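Local coordinates for 2-hydroxychromene-2-carboxylate isomerase (Pseudomonas putida, PDB 2IMF), which catalyses the reversible, glutathione-dependent isomerisation of 2-hydroxychromene-2-carboxylate to trans-o-hydroxybenzylidenepyruvate in naphthalene breakdown, at residues Val3-Ser14 / Arg163-Leu173. Sequence-based numbering, arbitrary orientation.
Sequences VDFYFDFLSPFS and RKVFGVPTMFL. With GSH (glutathione), chain E; TOM (4-(2-methoxyphenyl)-2-oxobut-3-enoic acid), chain F.
Y6 and F172 meet beside R163, on the sheet face that also carries D4 and T170. Their ring planes stand 71° apart, neither stacked nor edge-to-face, with Y6 CE1 3.5 Å from F172 CD1. V165 fills the hollow over Y6: its CG2 sits 4.3 Å from the ring centroid, almost on the normal, a CH-pi contact. R163, its chain extended from CG to NE, lays its guanidinium over the F172 ring; in the guanidinium plane, R163 NH1 donates to Y6 OH (2.9 Å) and D4 OD2 (2.8 Å), the latter a salt bridge met on the anti side, tilted out of the carboxylate plane. D4 OD1 has a second salt bridge, to R33. A leucine in place of R163 would probably leave Y6 OH and D4 OD2 without this shared donor and take the flat guanidinium off a face of F172. Backbone bonds pair D4 with F172 and Y6 with T170, antiparallel at 166°. On the face of F5 and M171, M171 SD makes an oblique Met-aromatic contact with F5, and P169 CB, just before the strand, abuts that ring's edge, 3.7 Å from F5 CE1. V168 fills the hollow between F7 CA, S11 CB and S14 OG. The cis peptide before P169 is the thioredoxin-fold cis-proline feature; V168 N hydrogen-bonds glutathione O2 and V168 O accepts from N2, while SG2 lies 3.2 Å from OG of S11, the inferred nucleophile. Strand 2-7 lies between parallel 31-36 and antiparallel 170-173; helix 12-28 packs A17 against F5 and P169, and helix 99-115 meets F7 and S14.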
ATOM      1  N   VAL A   3     -11.121 -18.520   2.393  1.00 20.81           N
ATOM      2  CA  VAL A   3     -10.276 -17.457   1.764  1.00 19.08           C
ATOM      3  C   VAL A   3      -9.066 -18.103   1.107  1.00 17.38           C
ATOM      4  O   VAL A   3      -8.390 -18.939   1.738  1.00 18.36           O
ATOM      5  CB  VAL A   3      -9.854 -16.462   2.834  1.00 19.66           C
ATOM      6  CG1 VAL A   3      -8.734 -15.548   2.371  1.00 21.57           C
ATOM      7  CG2 VAL A   3     -11.092 -15.667   3.268  1.00 20.52           C
ATOM      8  N   ASP A   4      -8.774 -17.781  -0.132  1.00 15.65           N
ATOM      9  CA  ASP A   4      -7.549 -18.187  -0.761  1.00 15.82           C
ATOM     10  C   ASP A   4      -6.453 -17.158  -0.445  1.00 14.30           C
ATOM     11  O   ASP A   4      -6.664 -15.960  -0.637  1.00 15.15           O
ATOM     12  CB  ASP A   4      -7.780 -18.316  -2.258  1.00 17.69           C
ATOM     13  CG  ASP A   4      -8.822 -19.415  -2.606  1.00 21.94           C
ATOM     14  OD1 ASP A   4      -9.056 -20.349  -1.781  1.00 25.34           O
ATOM     15  OD2 ASP A   4      -9.404 -19.331  -3.674  1.00 25.39           O
ATOM     16  N   PHE A   5      -5.324 -17.646   0.025  1.00 13.79           N
ATOM     17  CA  PHE A   5      -4.178 -16.817   0.418  1.00 13.04           C
ATOM     18  C   PHE A   5      -2.981 -17.173  -0.372  1.00 13.33           C
ATOM     19  O   PHE A   5      -2.526 -18.332  -0.366  1.00 15.14           O
ATOM     20  CB  PHE A   5      -3.989 -17.064   1.900  1.00 15.06           C
ATOM     21  CG  PHE A   5      -2.780 -16.386   2.523  1.00 14.13           C
ATOM     22  CD1 PHE A   5      -2.388 -15.067   2.214  1.00 14.65           C
ATOM     23  CD2 PHE A   5      -2.096 -17.069   3.556  1.00 16.59           C
ATOM     24  CE1 PHE A   5      -1.300 -14.457   2.855  1.00 14.26           C
ATOM     25  CE2 PHE A   5      -0.985 -16.455   4.198  1.00 13.56           C
ATOM     26  CZ  PHE A   5      -0.579 -15.146   3.788  1.00 14.04           C
ATOM     27  N   TYR A   6      -2.402 -16.144  -0.973  1.00 12.87           N
ATOM     28  CA  TYR A   6      -1.222 -16.311  -1.832  1.00 11.16           C
ATOM     29  C   TYR A   6      -0.067 -15.568  -1.196  1.00 11.66           C
ATOM     30  O   TYR A   6      -0.180 -14.388  -0.873  1.00 12.51           O
ATOM     31  CB  TYR A   6      -1.456 -15.714  -3.213  1.00 13.20           C
ATOM     32  CG  TYR A   6      -2.506 -16.446  -3.967  1.00 13.13           C
ATOM     33  CD1 TYR A   6      -3.913 -16.227  -3.742  1.00 15.43           C
ATOM     34  CD2 TYR A   6      -2.134 -17.456  -4.801  1.00 14.01           C
ATOM     35  CE1 TYR A   6      -4.878 -16.935  -4.446  1.00 16.28           C
ATOM     36  CE2 TYR A   6      -3.136 -18.242  -5.528  1.00 16.49           C
ATOM     37  CZ  TYR A   6      -4.471 -17.910  -5.296  1.00 15.24           C
ATOM     38  OH  TYR A   6      -5.464 -18.689  -5.964  1.00 17.74           O
ATOM     39  N   PHE A   7       1.051 -16.239  -0.965  1.00 11.61           N
ATOM     40  CA  PHE A   7       2.185 -15.657  -0.249  1.00 11.14           C
ATOM     41  C   PHE A   7       3.482 -16.217  -0.857  1.00 10.96           C
ATOM     42  O   PHE A   7       3.477 -17.246  -1.563  1.00 11.92           O
ATOM     43  CB  PHE A   7       2.134 -15.983   1.258  1.00 13.31           C
ATOM     44  CG  PHE A   7       2.280 -17.462   1.559  1.00 13.59           C
ATOM     45  CD1 PHE A   7       1.201 -18.318   1.484  1.00 13.98           C
ATOM     46  CD2 PHE A   7       3.501 -18.009   1.822  1.00 15.43           C
ATOM     47  CE1 PHE A   7       1.359 -19.669   1.747  1.00 16.01           C
ATOM     48  CE2 PHE A   7       3.667 -19.352   1.997  1.00 16.37           C
ATOM     49  CZ  PHE A   7       2.553 -20.172   1.981  1.00 15.69           C
ATOM     50  N   ASP A   8       4.593 -15.539  -0.545  1.00 11.49           N
ATOM     51  CA  ASP A   8       5.978 -15.996  -0.823  1.00 12.82           C
ATOM     52  C   ASP A   8       6.704 -15.743   0.504  1.00 11.24           C
ATOM     53  O   ASP A   8       6.502 -14.680   1.110  1.00 11.63           O
ATOM     54  CB  ASP A   8       6.553 -15.162  -1.989  1.00 12.33           C
ATOM     55  CG  ASP A   8       7.971 -15.577  -2.414  1.00 13.93           C
ATOM     56  OD1 ASP A   8       8.769 -16.006  -1.527  1.00 13.70           O
ATOM     57  OD2 ASP A   8       8.307 -15.384  -3.587  1.00 14.23           O
ATOM     58  N   PHE A   9       7.463 -16.710   1.025  1.00 11.92           N
ATOM     59  CA  PHE A   9       8.102 -16.508   2.360  1.00 12.32           C
ATOM     60  C   PHE A   9       9.130 -15.364   2.349  1.00 12.75           C
ATOM     61  O   PHE A   9       9.506 -14.946   3.421  1.00 12.85           O
ATOM     62  CB  PHE A   9       8.766 -17.805   2.868  1.00 13.52           C
ATOM     63  CG  PHE A   9       7.790 -18.864   3.313  1.00 11.94           C
ATOM     64  CD1 PHE A   9       6.976 -18.644   4.414  1.00 13.34           C
ATOM     65  CD2 PHE A   9       7.767 -20.072   2.673  1.00 11.08           C
ATOM     66  CE1 PHE A   9       6.063 -19.651   4.874  1.00 13.29           C
ATOM     67  CE2 PHE A   9       6.879 -21.122   3.095  1.00 13.74           C
ATOM     68  CZ  PHE A   9       6.048 -20.897   4.177  1.00 13.44           C
ATOM     69  N   LEU A  10       9.526 -14.862   1.185  1.00 12.33           N
ATOM     70  CA  LEU A  10      10.426 -13.657   1.180  1.00 13.30           C
ATOM     71  C   LEU A  10       9.736 -12.409   1.632  1.00 12.91           C
ATOM     72  O   LEU A  10      10.391 -11.423   1.924  1.00 13.42           O
ATOM     73  CB  LEU A  10      11.075 -13.392  -0.189  1.00 13.90           C
ATOM     74  CG  LEU A  10      10.154 -12.960  -1.315  1.00 15.55           C
ATOM     75  CD1 LEU A  10       9.829 -11.451  -1.252  1.00 20.44           C
ATOM     76  CD2 LEU A  10      10.849 -13.195  -2.623  1.00 19.00           C
ATOM     77  N   SER A  11       8.389 -12.417   1.712  1.00 12.17           N
ATOM     78  CA  SER A  11       7.613 -11.173   1.884  1.00 12.20           C
ATOM     79  C   SER A  11       7.250 -10.866   3.315  1.00 13.19           C
ATOM     80  O   SER A  11       6.482 -11.601   3.891  1.00 12.18           O
ATOM     81  CB  SER A  11       6.384 -11.296   1.006  1.00 12.89           C
ATOM     82  OG  SER A  11       5.403 -10.273   1.296  1.00 12.43           O
ATOM     83  N   PRO A  12       7.776  -9.758   3.838  1.00 11.00           N
ATOM     84  CA  PRO A  12       7.403  -9.401   5.212  1.00 11.10           C
ATOM     85  C   PRO A  12       5.944  -8.940   5.330  1.00 13.10           C
ATOM     86  O   PRO A  12       5.369  -9.107   6.383  1.00 12.05           O
ATOM     87  CB  PRO A  12       8.378  -8.251   5.559  1.00 11.74           C
ATOM     88  CG  PRO A  12       8.715  -7.630   4.222  1.00 12.11           C
ATOM     89  CD  PRO A  12       8.734  -8.800   3.204  1.00 12.94           C
ATOM     90  N   PHE A  13       5.363  -8.357   4.280  1.00 11.89           N
ATOM     91  CA  PHE A  13       3.943  -8.048   4.338  1.00 11.89           C
ATOM     92  C   PHE A  13       3.134  -9.326   4.352  1.00 12.42           C
ATOM     93  O   PHE A  13       2.051  -9.363   4.977  1.00 11.86           O
ATOM     94  CB  PHE A  13       3.624  -7.137   3.152  1.00 12.34           C
ATOM     95  CG  PHE A  13       4.206  -5.740   3.342  1.00 11.10           C
ATOM     96  CD1 PHE A  13       3.661  -4.854   4.259  1.00 10.88           C
ATOM     97  CD2 PHE A  13       5.307  -5.371   2.625  1.00 13.54           C
ATOM     98  CE1 PHE A  13       4.192  -3.591   4.438  1.00 14.02           C
ATOM     99  CE2 PHE A  13       5.866  -4.066   2.776  1.00 15.75           C
ATOM    100  CZ  PHE A  13       5.312  -3.215   3.699  1.00 14.99           C
ATOM    101  N   SER A  14       3.644 -10.398   3.763  1.00 11.56           N
ATOM    102  CA  SER A  14       2.977 -11.693   3.850  1.00 11.71           C
ATOM    103  C   SER A  14       3.058 -12.332   5.229  1.00 12.46           C
ATOM    104  O   SER A  14       2.114 -13.014   5.674  1.00 12.81           O
ATOM    105  CB  SER A  14       3.502 -12.663   2.808  1.00 11.22           C
ATOM    106  OG  SER A  14       3.180 -12.225   1.492  1.00 12.74           O
ATOM    107  N   ARG A 163      -4.992 -16.154 -12.404  1.00 16.45           N
ATOM    108  CA  ARG A 163      -5.987 -15.514 -11.545  1.00 16.75           C
ATOM    109  C   ARG A 163      -5.803 -14.007 -11.344  1.00 16.32           C
ATOM    110  O   ARG A 163      -6.531 -13.396 -10.597  1.00 19.28           O
ATOM    111  CB  ARG A 163      -6.065 -16.233 -10.211  1.00 18.02           C
ATOM    112  CG  ARG A 163      -7.500 -16.281  -9.602  1.00 19.22           C
ATOM    113  CD  ARG A 163      -7.553 -17.112  -8.398  1.00 19.44           C
ATOM    114  NE  ARG A 163      -8.824 -16.902  -7.750  1.00 18.69           N
ATOM    115  CZ  ARG A 163      -9.177 -17.357  -6.594  1.00 19.35           C
ATOM    116  NH1 ARG A 163      -8.315 -18.048  -5.862  1.00 17.33           N
ATOM    117  NH2 ARG A 163     -10.412 -17.141  -6.196  1.00 20.02           N
ATOM    118  N   LYS A 164      -4.772 -13.479 -12.001  1.00 15.63           N
ATOM    119  CA  LYS A 164      -4.486 -12.036 -12.010  1.00 16.98           C
ATOM    120  C   LYS A 164      -3.779 -11.595 -10.741  1.00 16.26           C
ATOM    121  O   LYS A 164      -3.773 -10.413 -10.406  1.00 16.29           O
ATOM    122  CB  LYS A 164      -5.739 -11.211 -12.307  1.00 18.97           C
ATOM    123  CG  LYS A 164      -6.307 -11.579 -13.707  1.00 23.45           C
ATOM    124  CD  LYS A 164      -7.165 -10.508 -14.371  1.00 29.83           C
ATOM    125  CE  LYS A 164      -8.203 -11.187 -15.308  1.00 34.54           C
ATOM    126  NZ  LYS A 164      -7.552 -11.945 -16.458  1.00 35.14           N
ATOM    127  N   VAL A 165      -3.177 -12.543 -10.035  1.00 15.07           N
ATOM    128  CA  VAL A 165      -2.334 -12.200  -8.863  1.00 13.82           C
ATOM    129  C   VAL A 165      -1.035 -11.608  -9.405  1.00 14.95           C
ATOM    130  O   VAL A 165      -0.352 -12.192 -10.260  1.00 17.48           O
ATOM    131  CB  VAL A 165      -2.012 -13.446  -8.086  1.00 13.18           C
ATOM    132  CG1 VAL A 165      -0.981 -13.105  -7.011  1.00 14.89           C
ATOM    133  CG2 VAL A 165      -3.285 -14.018  -7.498  1.00 15.36           C
ATOM    134  N   PHE A 166      -0.675 -10.405  -8.896  1.00 13.46           N
ATOM    135  CA  PHE A 166       0.571  -9.710  -9.322  1.00 14.69           C
ATOM    136  C   PHE A 166       1.574  -9.523  -8.156  1.00 13.86           C
ATOM    137  O   PHE A 166       2.702  -9.086  -8.390  1.00 15.08           O
ATOM    138  CB  PHE A 166       0.225  -8.335  -9.936  1.00 14.45           C
ATOM    139  CG  PHE A 166      -0.492  -7.433  -8.951  1.00 15.02           C
ATOM    140  CD1 PHE A 166       0.252  -6.704  -7.982  1.00 13.85           C
ATOM    141  CD2 PHE A 166      -1.912  -7.350  -8.945  1.00 14.19           C
ATOM    142  CE1 PHE A 166      -0.398  -5.980  -7.010  1.00 14.14           C
ATOM    143  CE2 PHE A 166      -2.534  -6.601  -7.965  1.00 13.85           C
ATOM    144  CZ  PHE A 166      -1.775  -5.875  -7.015  1.00 13.77           C
ATOM    145  N   GLY A 167       1.138  -9.838  -6.930  1.00 12.34           N
ATOM    146  CA  GLY A 167       2.008  -9.623  -5.770  1.00 12.38           C
ATOM    147  C   GLY A 167       1.546 -10.451  -4.609  1.00 12.51           C
ATOM    148  O   GLY A 167       0.585 -11.242  -4.735  1.00 12.93           O
ATOM    149  N   VAL A 168       2.225 -10.258  -3.488  1.00 11.47           N
ATOM    150  CA  VAL A 168       1.856 -10.972  -2.269  1.00 12.21           C
ATOM    151  C   VAL A 168       1.920  -9.983  -1.123  1.00 13.03           C
ATOM    152  O   VAL A 168       2.668  -9.004  -1.151  1.00 13.61           O
ATOM    153  CB  VAL A 168       2.751 -12.191  -1.981  1.00 11.89           C
ATOM    154  CG1 VAL A 168       2.563 -13.216  -3.062  1.00 12.78           C
ATOM    155  CG2 VAL A 168       4.275 -11.775  -1.931  1.00 13.07           C
ATOM    156  N   PRO A 169       1.137 -10.164  -0.073  1.00 11.12           N
ATOM    157  CA  PRO A 169       0.086 -11.203   0.113  1.00 11.60           C
ATOM    158  C   PRO A 169      -1.145 -10.830  -0.697  1.00 11.55           C
ATOM    159  O   PRO A 169      -1.538  -9.669  -0.747  1.00 12.26           O
ATOM    160  CB  PRO A 169      -0.236 -11.136   1.630  1.00 12.64           C
ATOM    161  CG  PRO A 169       0.089  -9.649   1.990  1.00 10.81           C
ATOM    162  CD  PRO A 169       1.245  -9.227   1.070  1.00 11.19           C
ATOM    163  N   THR A 170      -1.786 -11.860  -1.274  1.00 12.11           N
ATOM    164  CA  THR A 170      -3.019 -11.646  -2.058  1.00 11.90           C
ATOM    165  C   THR A 170      -4.061 -12.593  -1.455  1.00 12.39           C
ATOM    166  O   THR A 170      -3.752 -13.748  -1.147  1.00 12.42           O
ATOM    167  CB  THR A 170      -2.802 -11.796  -3.565  1.00 11.88           C
ATOM    168  OG1 THR A 170      -1.937 -10.731  -3.966  1.00 12.09           O
ATOM    169  CG2 THR A 170      -4.122 -11.585  -4.284  1.00 14.37           C
ATOM    170  N   MET A 171      -5.276 -12.074  -1.303  1.00 12.49           N
ATOM    171  CA  MET A 171      -6.380 -12.829  -0.655  1.00 12.77           C
ATOM    172  C   MET A 171      -7.569 -12.772  -1.585  1.00 13.77           C
ATOM    173  O   MET A 171      -7.869 -11.676  -2.113  1.00 14.43           O
ATOM    174  CB  MET A 171      -6.798 -12.310   0.732  1.00 14.47           C
ATOM    175  CG  MET A 171      -5.759 -12.568   1.786  1.00 13.21           C
ATOM    176  SD  MET A 171      -4.222 -11.614   1.792  0.80 11.38           S
ATOM    177  CE  MET A 171      -4.779  -9.904   1.698  1.00 17.79           C
ATOM    178  N   PHE A 172      -8.331 -13.878  -1.732  1.00 14.21           N
ATOM    179  CA  PHE A 172      -9.606 -13.838  -2.502  1.00 15.15           C
ATOM    180  C   PHE A 172     -10.668 -14.345  -1.568  1.00 15.21           C
ATOM    181  O   PHE A 172     -10.480 -15.356  -0.872  1.00 15.61           O
ATOM    182  CB  PHE A 172      -9.605 -14.763  -3.719  1.00 15.69           C
ATOM    183  CG  PHE A 172      -8.749 -14.340  -4.891  1.00 14.91           C
ATOM    184  CD1 PHE A 172      -7.376 -14.540  -4.851  1.00 17.69           C
ATOM    185  CD2 PHE A 172      -9.326 -13.778  -6.005  1.00 16.52           C
ATOM    186  CE1 PHE A 172      -6.593 -14.195  -5.947  1.00 16.98           C
ATOM    187  CE2 PHE A 172      -8.561 -13.436  -7.101  1.00 17.47           C
ATOM    188  CZ  PHE A 172      -7.221 -13.652  -7.076  1.00 17.77           C
ATOM    189  N   LEU A 173     -11.830 -13.731  -1.736  1.00 16.23           N
ATOM    190  CA  LEU A 173     -13.119 -14.239  -1.205  1.00 17.21           C
ATOM    191  C   LEU A 173     -14.075 -14.125  -2.370  1.00 18.40           C
ATOM    192  O   LEU A 173     -14.380 -13.021  -2.865  1.00 18.60           O
ATOM    193  CB  LEU A 173     -13.566 -13.435  -0.037  1.00 18.22           C
ATOM    194  CG  LEU A 173     -14.912 -13.899   0.505  1.00 21.32           C
ATOM    195  CD1 LEU A 173     -14.804 -15.328   1.024  1.00 25.47           C
ATOM    196  CD2 LEU A 173     -15.166 -12.972   1.644  1.00 24.96           C
TER
HETATM  197  N1  GSH E 301       0.812  -1.970   1.183  1.00 13.02           N
HETATM  198  CA1 GSH E 301       1.169  -3.351   1.265  1.00 13.96           C
HETATM  199  C1  GSH E 301       0.810  -4.050   2.526  1.00 12.81           C
HETATM  200  O11 GSH E 301       0.833  -5.283   2.569  1.00 13.60           O
HETATM  201  O12 GSH E 301       0.736  -3.223   3.462  1.00 14.93           O
HETATM  202  CB1 GSH E 301       2.375  -3.722   0.412  1.00 13.48           C
HETATM  203  CG1 GSH E 301       2.504  -5.177  -0.038  1.00 12.07           C
HETATM  204  CD1 GSH E 301       3.748  -5.365  -0.861  1.00 14.80           C
HETATM  205  OE1 GSH E 301       4.535  -4.321  -1.099  1.00 16.21           O
HETATM  206  N2  GSH E 301       4.064  -6.555  -1.313  1.00 13.74           N
HETATM  207  CA2 GSH E 301       5.145  -6.810  -2.257  1.00 13.23           C
HETATM  208  C2  GSH E 301       4.693  -7.009  -3.637  1.00 13.70           C
HETATM  209  O2  GSH E 301       3.631  -7.814  -3.854  1.00 14.00           O
HETATM  210  CB2 GSH E 301       5.898  -8.094  -1.782  1.00 13.99           C
HETATM  211  SG2 GSH E 301       6.862  -7.816  -0.247  1.00 18.83           S
HETATM  212  N3  GSH E 301       5.274  -6.395  -4.627  1.00 18.37           N
HETATM  213  CA3 GSH E 301       4.661  -6.442  -5.955  1.00 18.82           C
HETATM  214  C3  GSH E 301       4.291  -5.034  -6.361  1.00 21.68           C
HETATM  215  O31 GSH E 301       3.723  -4.883  -7.458  1.00 21.24           O
HETATM  216  O32 GSH E 301       4.616  -4.048  -5.619  1.00 22.99           O
HETATM  217  O8  TOM F 305      10.465  -5.519  -2.734  1.00 38.92           O
HETATM  218  C9  TOM F 305       9.938  -6.598  -2.985  1.00 39.00           C
HETATM  219  C10 TOM F 305      10.131  -7.332  -4.209  1.00 39.18           C
HETATM  220  O11 TOM F 305       9.520  -6.876  -5.206  1.00 40.54           O
HETATM  221  O10 TOM F 305      10.790  -8.392  -4.199  1.00 45.15           O
HETATM  222  C8  TOM F 305       8.943  -7.253  -2.078  1.00 33.61           C
HETATM  223  C7  TOM F 305       8.515  -6.774  -0.933  1.00 25.71           C
HETATM  224  C1  TOM F 305       9.413  -6.336   0.207  1.00 24.42           C
HETATM  225  C6  TOM F 305       9.030  -5.167   0.832  1.00 21.40           C
HETATM  226  C5  TOM F 305       9.802  -4.665   1.875  1.00 23.45           C
HETATM  227  C4  TOM F 305      10.916  -5.405   2.308  1.00 23.76           C
HETATM  228  C3  TOM F 305      11.300  -6.582   1.700  1.00 20.58           C
HETATM  229  C2  TOM F 305      10.511  -7.045   0.632  1.00 25.16           C
HETATM  230  O2  TOM F 305      10.777  -8.201  -0.018  1.00 25.60           O
HETATM  231  C11 TOM F 305      11.740  -9.009   0.662  1.00 29.17           C